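Local coordinates for NalD (Pseudomonas aeruginosa PAO1, PDB 5DAJ), which represses transcription of the MexAB-OprM multidrug efflux pump as its secondary TetR-family repressor, and releases that repression when novobiocin binds, at residues A[32-35]-A[36-40]; A[87-90]-A[91-95]; A[124-127]-A[128-132]. All coordinates share one frame; numbering follows the deposited sequence.

Contact 1 (A[32-35]-A[36-40])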
ATOM      1  N   SER A  32       5.028 -22.948   5.626  1.00 49.20           N
ATOM      2  CA  SER A  32       6.176 -23.659   5.079  1.00 50.01           C
ATOM      3  C   SER A  32       5.790 -24.449   3.835  1.00 48.12           C
ATOM      4  O   SER A  32       4.607 -24.668   3.550  1.00 49.36           O
ATOM      5  CB  SER A  32       6.733 -24.622   6.126  1.00 51.16           C
ATOM      6  OG  SER A  32       5.835 -25.694   6.338  1.00 52.65           O
ATOM      7  N   LEU A  33       6.807 -24.878   3.099  1.00 46.32           N
ATOM      8  CA  LEU A  33       6.600 -25.706   1.914  1.00 46.15           C
ATOM      9  C   LEU A  33       6.095 -27.095   2.308  1.00 50.81           C
ATOM     10  O   LEU A  33       5.341 -27.714   1.554  1.00 50.63           O
ATOM     11  CB  LEU A  33       7.884 -25.811   1.083  1.00 39.87           C
ATOM     12  CG  LEU A  33       8.377 -24.490   0.475  1.00 51.78           C
ATOM     13  CD1 LEU A  33       9.771 -24.637  -0.110  1.00 63.61           C
ATOM     14  CD2 LEU A  33       7.429 -23.961  -0.576  1.00 57.65           C
ATOM     15  N   GLU A  34       6.537 -27.579   3.472  1.00 53.82           N
ATOM     16  CA  GLU A  34       6.069 -28.855   4.036  1.00 55.60           C
ATOM     17  C   GLU A  34       4.562 -28.817   4.294  1.00 55.94           C
ATOM     18  O   GLU A  34       3.824 -29.709   3.883  1.00 66.77           O
ATOM     19  CB  GLU A  34       6.822 -29.187   5.327  1.00 61.38           C
ATOM     20  CG  GLU A  34       6.489 -30.563   5.904  1.00 70.66           C
ATOM     21  CD  GLU A  34       7.396 -30.980   7.055  1.00 81.71           C
ATOM     22  OE1 GLU A  34       7.874 -30.093   7.800  1.00 90.63           O
ATOM     23  OE2 GLU A  34       7.625 -32.203   7.219  1.00100.01           O
ATOM     24  N   GLN A  35       4.119 -27.750   4.944  1.00 52.25           N
ATOM     25  CA  GLN A  35       2.694 -27.524   5.238  1.00 49.45           C
ATOM     26  C   GLN A  35       1.832 -27.408   3.978  1.00 49.27           C
ATOM     27  O   GLN A  35       0.695 -27.887   3.942  1.00 51.59           O
ATOM     28  CB  GLN A  35       2.518 -26.268   6.077  1.00 46.77           C
ATOM     29  CG  GLN A  35       2.989 -26.428   7.511  1.00 49.15           C
ATOM     30  CD  GLN A  35       3.101 -25.106   8.255  1.00 51.82           C
ATOM     31  OE1 GLN A  35       3.508 -24.094   7.688  1.00 53.09           O
ATOM     32  NE2 GLN A  35       2.778 -25.121   9.539  1.00 56.91           N
ATOM     33  N   ILE A  36       2.379 -26.761   2.953  1.00 44.50           N
ATOM     34  CA  ILE A  36       1.696 -26.625   1.655  1.00 45.35           C
ATOM     35  C   ILE A  36       1.513 -27.992   1.005  1.00 46.27           C
ATOM     36  O   ILE A  36       0.430 -28.320   0.521  1.00 44.69           O
ATOM     37  CB  ILE A  36       2.464 -25.684   0.703  1.00 45.12           C
ATOM     38  CG1 ILE A  36       2.346 -24.239   1.204  1.00 47.11           C
ATOM     39  CG2 ILE A  36       1.922 -25.757  -0.725  1.00 46.83           C
ATOM     40  CD1 ILE A  36       3.392 -23.298   0.635  1.00 45.52           C
ATOM     41  N   ALA A  37       2.599 -28.761   0.984  1.00 48.03           N
ATOM     42  CA  ALA A  37       2.603 -30.108   0.418  1.00 52.89           C
ATOM     43  C   ALA A  37       1.537 -30.990   1.063  1.00 53.00           C
ATOM     44  O   ALA A  37       0.758 -31.647   0.369  1.00 54.39           O
ATOM     45  CB  ALA A  37       3.971 -30.747   0.594  1.00 55.44           C
ATOM     46  N   ARG A  38       1.508 -30.967   2.390  1.00 50.33           N
ATOM     47  CA  ARG A  38       0.546 -31.744   3.166  1.00 55.35           C
ATOM     48  C   ARG A  38      -0.890 -31.337   2.861  1.00 55.57           C
ATOM     49  O   ARG A  38      -1.737 -32.186   2.600  1.00 64.39           O
ATOM     50  CB  ARG A  38       0.833 -31.631   4.659  1.00 59.87           C
ATOM     51  CG  ARG A  38       0.149 -32.689   5.517  1.00 69.21           C
ATOM     52  CD  ARG A  38       0.762 -32.821   6.905  1.00 83.73           C
ATOM     53  NE  ARG A  38       0.710 -31.547   7.628  1.00 98.17           N
ATOM     54  CZ  ARG A  38       1.752 -30.761   7.935  1.00 97.15           C
ATOM     55  NH1 ARG A  38       3.012 -31.087   7.620  1.00106.29           N
ATOM     56  NH2 ARG A  38       1.526 -29.621   8.587  1.00 88.71           N
ATOM     57  N   ALA A  39      -1.141 -30.033   2.850  1.00 53.49           N
ATOM     58  CA  ALA A  39      -2.472 -29.483   2.526  1.00 52.26           C
ATOM     59  C   ALA A  39      -2.916 -29.745   1.080  1.00 51.14           C
ATOM     60  O   ALA A  39      -4.105 -29.766   0.792  1.00 53.71           O
ATOM     61  CB  ALA A  39      -2.501 -27.990   2.812  1.00 50.76           C
ATOM     62  N   ALA A  40      -1.949 -29.903   0.180  1.00 50.25           N
ATOM     63  CA  ALA A  40      -2.214 -30.191  -1.232  1.00 51.39           C
ATOM     64  C   ALA A  40      -2.367 -31.684  -1.538  1.00 53.49           C
ATOM     65  O   ALA A  40      -2.729 -32.049  -2.659  1.00 55.09           O
ATOM     66  CB  ALA A  40      -1.108 -29.609  -2.100  1.00 52.84           C
TER

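Contact 2 (A[87-90]-A[91-95])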
ATOM      1  N   SER A  87      -8.438   5.197 -22.710  1.00 73.42           N
ATOM      2  CA  SER A  87      -8.132   3.768 -22.524  1.00 75.87           C
ATOM      3  C   SER A  87      -7.447   3.525 -21.181  1.00 70.67           C
ATOM      4  O   SER A  87      -7.728   2.530 -20.493  1.00 71.20           O
ATOM      5  CB  SER A  87      -7.242   3.237 -23.654  1.00 80.99           C
ATOM      6  OG  SER A  87      -7.843   3.434 -24.925  1.00 87.61           O
ATOM      7  N   LEU A  88      -6.540   4.432 -20.826  1.00 64.79           N
ATOM      8  CA  LEU A  88      -5.830   4.362 -19.544  1.00 62.41           C
ATOM      9  C   LEU A  88      -6.801   4.490 -18.366  1.00 62.99           C
ATOM     10  O   LEU A  88      -6.725   3.706 -17.410  1.00 68.85           O
ATOM     11  CB  LEU A  88      -4.749   5.443 -19.452  1.00 59.80           C
ATOM     12  CG  LEU A  88      -4.014   5.531 -18.113  1.00 57.75           C
ATOM     13  CD1 LEU A  88      -3.307   4.223 -17.777  1.00 59.17           C
ATOM     14  CD2 LEU A  88      -3.028   6.680 -18.129  1.00 60.83           C
ATOM     15  N   TYR A  89      -7.699   5.473 -18.449  1.00 54.67           N
ATOM     16  CA  TYR A  89      -8.769   5.636 -17.454  1.00 55.43           C
ATOM     17  C   TYR A  89      -9.619   4.365 -17.342  1.00 60.81           C
ATOM     18  O   TYR A  89      -9.822   3.840 -16.245  1.00 63.45           O
ATOM     19  CB  TYR A  89      -9.662   6.832 -17.786  1.00 55.62           C
ATOM     20  CG  TYR A  89     -10.911   6.907 -16.948  1.00 59.31           C
ATOM     21  CD1 TYR A  89     -10.877   7.442 -15.670  1.00 59.34           C
ATOM     22  CD2 TYR A  89     -12.134   6.439 -17.432  1.00 66.67           C
ATOM     23  CE1 TYR A  89     -12.020   7.511 -14.895  1.00 63.19           C
ATOM     24  CE2 TYR A  89     -13.286   6.502 -16.662  1.00 71.06           C
ATOM     25  CZ  TYR A  89     -13.222   7.044 -15.394  1.00 66.13           C
ATOM     26  OH  TYR A  89     -14.361   7.096 -14.631  1.00 73.60           O
ATOM     27  N   ASP A  90     -10.086   3.875 -18.490  1.00 64.84           N
ATOM     28  CA  ASP A  90     -10.862   2.624 -18.567  1.00 60.48           C
ATOM     29  C   ASP A  90     -10.135   1.454 -17.917  1.00 58.56           C
ATOM     30  O   ASP A  90     -10.711   0.712 -17.117  1.00 61.73           O
ATOM     31  CB  ASP A  90     -11.180   2.251 -20.023  1.00 64.19           C
ATOM     32  CG  ASP A  90     -12.252   3.136 -20.651  1.00 73.02           C
ATOM     33  OD1 ASP A  90     -12.990   3.834 -19.929  1.00 79.70           O
ATOM     34  OD2 ASP A  90     -12.373   3.120 -21.891  1.00 86.95           O
ATOM     35  N   LEU A  91      -8.860   1.303 -18.250  1.00 55.95           N
ATOM     36  CA  LEU A  91      -8.028   0.244 -17.665  1.00 58.13           C
ATOM     37  C   LEU A  91      -7.962   0.327 -16.134  1.00 55.48           C
ATOM     38  O   LEU A  91      -8.094  -0.691 -15.440  1.00 60.01           O
ATOM     39  CB  LEU A  91      -6.614   0.286 -18.239  1.00 65.79           C
ATOM     40  CG  LEU A  91      -5.634  -0.746 -17.659  1.00 72.33           C
ATOM     41  CD1 LEU A  91      -5.965  -2.157 -18.129  1.00 79.21           C
ATOM     42  CD2 LEU A  91      -4.205  -0.393 -18.023  1.00 77.94           C
ATOM     43  N   CYS A  92      -7.725   1.531 -15.625  1.00 50.80           N
ATOM     44  CA  CYS A  92      -7.656   1.773 -14.182  1.00 51.39           C
ATOM     45  C   CYS A  92      -8.997   1.497 -13.510  1.00 54.00           C
ATOM     46  O   CYS A  92      -9.053   0.848 -12.453  1.00 60.95           O
ATOM     47  CB  CYS A  92      -7.244   3.212 -13.893  1.00 54.08           C
ATOM     48  SG  CYS A  92      -5.563   3.608 -14.402  1.00 58.23           S
ATOM     49  N   LEU A  93     -10.062   1.981 -14.140  1.00 49.68           N
ATOM     50  CA  LEU A  93     -11.423   1.752 -13.660  1.00 54.56           C
ATOM     51  C   LEU A  93     -11.732   0.258 -13.519  1.00 55.97           C
ATOM     52  O   LEU A  93     -12.247  -0.185 -12.497  1.00 61.10           O
ATOM     53  CB  LEU A  93     -12.442   2.399 -14.603  1.00 55.56           C
ATOM     54  CG  LEU A  93     -13.921   2.230 -14.247  1.00 59.98           C
ATOM     55  CD1 LEU A  93     -14.232   2.884 -12.914  1.00 59.18           C
ATOM     56  CD2 LEU A  93     -14.801   2.821 -15.338  1.00 65.81           C
ATOM     57  N   GLU A  94     -11.399  -0.505 -14.553  1.00 57.34           N
ATOM     58  CA  GLU A  94     -11.615  -1.959 -14.556  1.00 61.89           C
ATOM     59  C   GLU A  94     -10.782  -2.685 -13.503  1.00 62.38           C
ATOM     60  O   GLU A  94     -11.256  -3.636 -12.862  1.00 71.60           O
ATOM     61  CB  GLU A  94     -11.308  -2.544 -15.929  1.00 69.15           C
ATOM     62  CG  GLU A  94     -12.287  -2.106 -17.009  1.00 78.42           C
ATOM     63  CD  GLU A  94     -11.918  -2.622 -18.386  1.00 87.99           C
ATOM     64  OE1 GLU A  94     -11.040  -3.510 -18.480  1.00 89.65           O
ATOM     65  OE2 GLU A  94     -12.523  -2.143 -19.375  1.00 94.50           O
ATOM     66  N   ALA A  95      -9.541  -2.241 -13.337  1.00 55.27           N
ATOM     67  CA  ALA A  95      -8.658  -2.797 -12.305  1.00 53.56           C
ATOM     68  C   ALA A  95      -9.305  -2.670 -10.921  1.00 53.21           C
ATOM     69  O   ALA A  95      -9.383  -3.653 -10.172  1.00 52.17           O
ATOM     70  CB  ALA A  95      -7.307  -2.096 -12.320  1.00 51.25           C
TER

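Contact 3 (A[124-127]-A[128-132])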
ATOM      1  N   GLU A 124      13.457 -12.584  -4.278  1.00 65.77           N
ATOM      2  CA  GLU A 124      13.090 -12.840  -5.687  1.00 63.29           C
ATOM      3  C   GLU A 124      11.701 -12.317  -6.048  1.00 63.10           C
ATOM      4  O   GLU A 124      11.502 -11.740  -7.122  1.00 68.89           O
ATOM      5  CB  GLU A 124      13.142 -14.342  -5.985  1.00 54.00           C
ATOM      6  CG  GLU A 124      12.791 -14.722  -7.421  1.00 63.38           C
ATOM      7  CD  GLU A 124      12.687 -16.224  -7.633  1.00 79.97           C
ATOM      8  OE1 GLU A 124      13.288 -17.013  -6.862  1.00 92.48           O
ATOM      9  OE2 GLU A 124      11.997 -16.621  -8.586  1.00 79.74           O
ATOM     10  N   ALA A 125      10.756 -12.537  -5.142  1.00 66.53           N
ATOM     11  CA  ALA A 125       9.373 -12.095  -5.335  1.00 63.26           C
ATOM     12  C   ALA A 125       9.237 -10.581  -5.370  1.00 62.06           C
ATOM     13  O   ALA A 125       8.520 -10.034  -6.212  1.00 61.69           O
ATOM     14  CB  ALA A 125       8.490 -12.649  -4.239  1.00 68.13           C
ATOM     15  N   GLN A 126       9.936  -9.916  -4.457  1.00 59.41           N
ATOM     16  CA  GLN A 126       9.977  -8.457  -4.425  1.00 63.16           C
ATOM     17  C   GLN A 126      10.604  -7.863  -5.692  1.00 63.29           C
ATOM     18  O   GLN A 126      10.088  -6.892  -6.250  1.00 67.43           O
ATOM     19  CB  GLN A 126      10.743  -7.954  -3.196  1.00 69.91           C
ATOM     20  CG  GLN A 126      10.847  -6.435  -3.125  1.00 76.77           C
ATOM     21  CD  GLN A 126      11.219  -5.920  -1.748  1.00 85.85           C
ATOM     22  OE1 GLN A 126      10.499  -5.103  -1.164  1.00104.14           O
ATOM     23  NE2 GLN A 126      12.356  -6.383  -1.223  1.00 75.57           N
ATOM     24  N   GLU A 127      11.729  -8.431  -6.116  1.00 60.85           N
ATOM     25  CA  GLU A 127      12.427  -7.966  -7.323  1.00 61.92           C
ATOM     26  C   GLU A 127      11.506  -7.988  -8.543  1.00 65.78           C
ATOM     27  O   GLU A 127      11.397  -6.990  -9.265  1.00 71.38           O
ATOM     28  CB  GLU A 127      13.687  -8.797  -7.592  1.00 54.01           C
ATOM     29  CG  GLU A 127      14.861  -8.441  -6.681  1.00 72.21           C
ATOM     30  CD  GLU A 127      16.050  -9.387  -6.805  1.00 79.86           C
ATOM     31  OE1 GLU A 127      15.899 -10.517  -7.321  1.00 72.98           O
ATOM     32  OE2 GLU A 127      17.156  -8.995  -6.374  1.00 95.29           O
ATOM     33  N   ARG A 128      10.820  -9.110  -8.740  1.00 60.58           N
ATOM     34  CA  ARG A 128       9.896  -9.248  -9.885  1.00 68.90           C
ATOM     35  C   ARG A 128       8.615  -8.418  -9.727  1.00 65.13           C
ATOM     36  O   ARG A 128       8.057  -7.924 -10.722  1.00 66.27           O
ATOM     37  CB  ARG A 128       9.581 -10.723 -10.180  1.00 74.36           C
ATOM     38  CG  ARG A 128      10.458 -11.253 -11.303  1.00 87.74           C
ATOM     39  CD  ARG A 128      10.281 -12.743 -11.537  1.00 95.45           C
ATOM     40  NE  ARG A 128      11.382 -13.320 -12.294  1.00117.59           N
ATOM     41  CZ  ARG A 128      11.540 -14.618 -12.569  1.00110.63           C
ATOM     42  NH1 ARG A 128      10.647 -15.524 -12.168  1.00106.36           N
ATOM     43  NH2 ARG A 128      12.603 -15.010 -13.264  1.00104.77           N
ATOM     44  N   ASN A 129       8.178  -8.231  -8.482  1.00 59.77           N
ATOM     45  CA  ASN A 129       7.078  -7.305  -8.211  1.00 60.17           C
ATOM     46  C   ASN A 129       7.435  -5.869  -8.622  1.00 54.61           C
ATOM     47  O   ASN A 129       6.690  -5.202  -9.347  1.00 58.18           O
ATOM     48  CB  ASN A 129       6.664  -7.313  -6.737  1.00 63.46           C
ATOM     49  CG  ASN A 129       5.322  -6.663  -6.517  1.00 73.35           C
ATOM     50  OD1 ASN A 129       5.225  -5.690  -5.770  1.00 86.16           O
ATOM     51  ND2 ASN A 129       4.287  -7.147  -7.210  1.00 72.27           N
ATOM     52  N   ASN A 130       8.593  -5.408  -8.151  1.00 54.65           N
ATOM     53  CA  ASN A 130       9.142  -4.106  -8.552  1.00 50.44           C
ATOM     54  C   ASN A 130       9.227  -3.943 -10.056  1.00 45.86           C
ATOM     55  O   ASN A 130       8.877  -2.894 -10.586  1.00 51.78           O
ATOM     56  CB  ASN A 130      10.533  -3.879  -7.950  1.00 51.93           C
ATOM     57  CG  ASN A 130      10.484  -3.564  -6.470  1.00 54.41           C
ATOM     58  OD1 ASN A 130       9.466  -3.129  -5.956  1.00 59.90           O
ATOM     59  ND2 ASN A 130      11.595  -3.760  -5.787  1.00 63.32           N
ATOM     60  N   ALA A 131       9.703  -4.982 -10.727  1.00 43.05           N
ATOM     61  CA  ALA A 131       9.854  -4.960 -12.189  1.00 47.89           C
ATOM     62  C   ALA A 131       8.519  -4.765 -12.910  1.00 51.40           C
ATOM     63  O   ALA A 131       8.422  -3.968 -13.852  1.00 57.42           O
ATOM     64  CB  ALA A 131      10.531  -6.237 -12.663  1.00 47.19           C
ATOM     65  N   PHE A 132       7.495  -5.463 -12.435  1.00 53.35           N
ATOM     66  CA  PHE A 132       6.132  -5.333 -12.993  1.00 54.71           C
ATOM     67  C   PHE A 132       5.545  -3.926 -12.809  1.00 48.60           C
ATOM     68  O   PHE A 132       4.962  -3.351 -13.728  1.00 59.16           O
ATOM     69  CB  PHE A 132       5.218  -6.402 -12.377  1.00 60.50           C
ATOM     70  CG  PHE A 132       3.754  -6.161 -12.598  1.00 69.89           C
ATOM     71  CD1 PHE A 132       3.151  -6.516 -13.805  1.00 72.51           C
ATOM     72  CD2 PHE A 132       2.967  -5.594 -11.594  1.00 78.59           C
ATOM     73  CE1 PHE A 132       1.798  -6.297 -14.007  1.00 74.39           C
ATOM     74  CE2 PHE A 132       1.614  -5.374 -11.791  1.00 88.96           C
ATOM     75  CZ  PHE A 132       1.028  -5.727 -12.999  1.00 85.10           C
TER

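Contact 1 (A[32-35]-A[36-40])
Q35 and R38 meet across the first turn of helix 33-40, where the cap and the amides from Q35 to A39 find their partners within residues 32-39. S32, just ahead of the helix, is the N-cap. Its OG accepts from Q35 N at 3.0 Å, supplying one of the amides of the first turn that has no carbonyl behind it. Q35 reciprocates: OE1 accepts the N-H of S32 N at 2.8 Å, the donor lying in the plane of the side-chain carbonyl. Together the two bonds make a reciprocal capping box, and OE1 also receives a weak bond from S32 OG. The geometry depends on CG of Q35 standing beside its own backbone N (chi1 -72°), which folds the extended chain back over the helix start. Serine suits the cap because its hydroxyl is short enough to reach a backbone N-H; glutamine, because its long amide can reach back to residue 32.

Beyond the cap the main chain provides for itself: the amides of I36, A37, R38 and A39 go to the carbonyls of S32, L33, E34 and Q35, with R38 N to E34 O at 3.0 Å. R38, bent at chi3, brings one guanidinium face over Q35 CA, and its NH2 lies 3.7 Å from CG of Q35. The carboxylate of E34 is near but not in contact, its OE2 4.8 Å from R38 NH1, so any attraction is probably weak and through space. On the buried side, L33 CD2 lies 4.3 Å from I36 CD1, and L33 and A37 pack on V47 of helix 44-51. A capped short helix resting on helix 44-51 is the first helix of the predicted helix-turn-helix of the TetR family.

Contact 2 (A[87-90]-A[91-95])
L91 meets S87 one turn back, in the middle of helix 84-101: its N bonds to S87 O at 2.8 Å, and its CB rests against the same carbonyl oxygen. The side chain itself goes to L72 of helix 69-76, a fitting task for a branched apolar residue on a partly covered face.

C92 comes next, bonded through its N to L88 O at 3.0 Å. Its SG stands beside its own backbone N (chi1 -66°), which turns the sulfur back along the helix to within 4.1 Å of L88 CD1. Both side chains are buried, and both touch L166 of helix 159-179; L88 also reaches C140, L143 and F144 of helix 123-145. A small, weakly polar cysteine beside a leucine fits where several helices converge.

L93 repeats the pattern on another side of the helix. Its N bonds to Y89 O at 2.8 Å, with the donor nearly in line with the carbonyl. With CG of Y89 opposite the backbone N (chi1 170°), its ring comes alongside L93, whose CD2 approaches obliquely, 4.2 Å from Y89 CE2. The tyrosine offers a broad, largely apolar ring surface: F198 and W205 meet it edge-to-face, while L93 lies on A190 and E191 of helix 186-201.

E94, which is exposed, donates its backbone N-H to D90 O, N to O 2.9 Å, and its CG lies beside that same oxygen. The two acids keep their ends apart, D90 OD2 being 5.8 Å from E94 OE2, and D90 OD1 also has a long, weak ion pair with R86, so any repulsion is probably mild.

With L88, Y89 and C92 buried, L91 and L93 at the margins and the acids outward, this is an amphipathic helix of the all-helical C-terminal domain that TetR-family repressors share.

Contact 3 (A[124-127]-A[128-132])
E124 has CG opposite its backbone N (chi1 180°) and stays extended beyond it, while R128 stretches out from CG to NE; the two long chains therefore run side by side, pointing the same way from one flank of helix 123-145. Their charged ends form a long salt bridge, E124 OE2 to R128 NH1 at 4.0 Å. The carboxylate oxygen lies over one face of the guanidinium, well out of its plane, and the two flat groups stand 84° apart. No N-H points at the oxygen, so the attraction is one of charge without a directed bond. Glutamate and arginine one turn apart suit such a pairing because both are long enough for their ends to come together beyond the helix surface.

On another flank, Q126 and N130 also lie side by side, pointing the same way. Q126 CG is 3.8 Å from N130 ND2, and the two amide planes are only 21° apart. The short amide of N130 is set close to the preceding turn, beside Q126 O. That carbonyl oxygen, Q126 O, is bonded to N130 N at 2.8 Å. The polar end of N130 has its stronger partner across the dimer: OD1 accepts a hydrogen bond from R179 NH1 of the second subunit. Asparagine, short and with a carbonyl to offer, fits a flank facing another chain.

Between these flanks A125, small and buried, accepts at its O from N129 N at 2.9 Å and packs on F58 of helix 54-63. E124 and R128 extend the same side, touching A55, H56 and N59 of that helix, while Q126 meets Q114 of the second subunit; this start of helix 123-145 thus sits between helix 54-63 and the dimer partner.

From the N terminus the chain passes contact 1, contact 2 and contact 3 in series. Each lies within one helix, contact 1 including the N-cap residue just before it, and spans adjoining residues, so none closes a loop, and none nests in or crosses another. Contact 1 belongs to the predicted DNA-binding motif and joins helix 33-40 to helices 6-26 and 44-51. Contact 2 lies across the chain's centre from contact 1, their centres about 37 Å apart, in the bundle formed with helices 69-76, 123-145, 159-179 and 186-201. Contact 3 lies near the start of helix 123-145, whose later residues L88 touches, and links helix 54-63 to the second subunit.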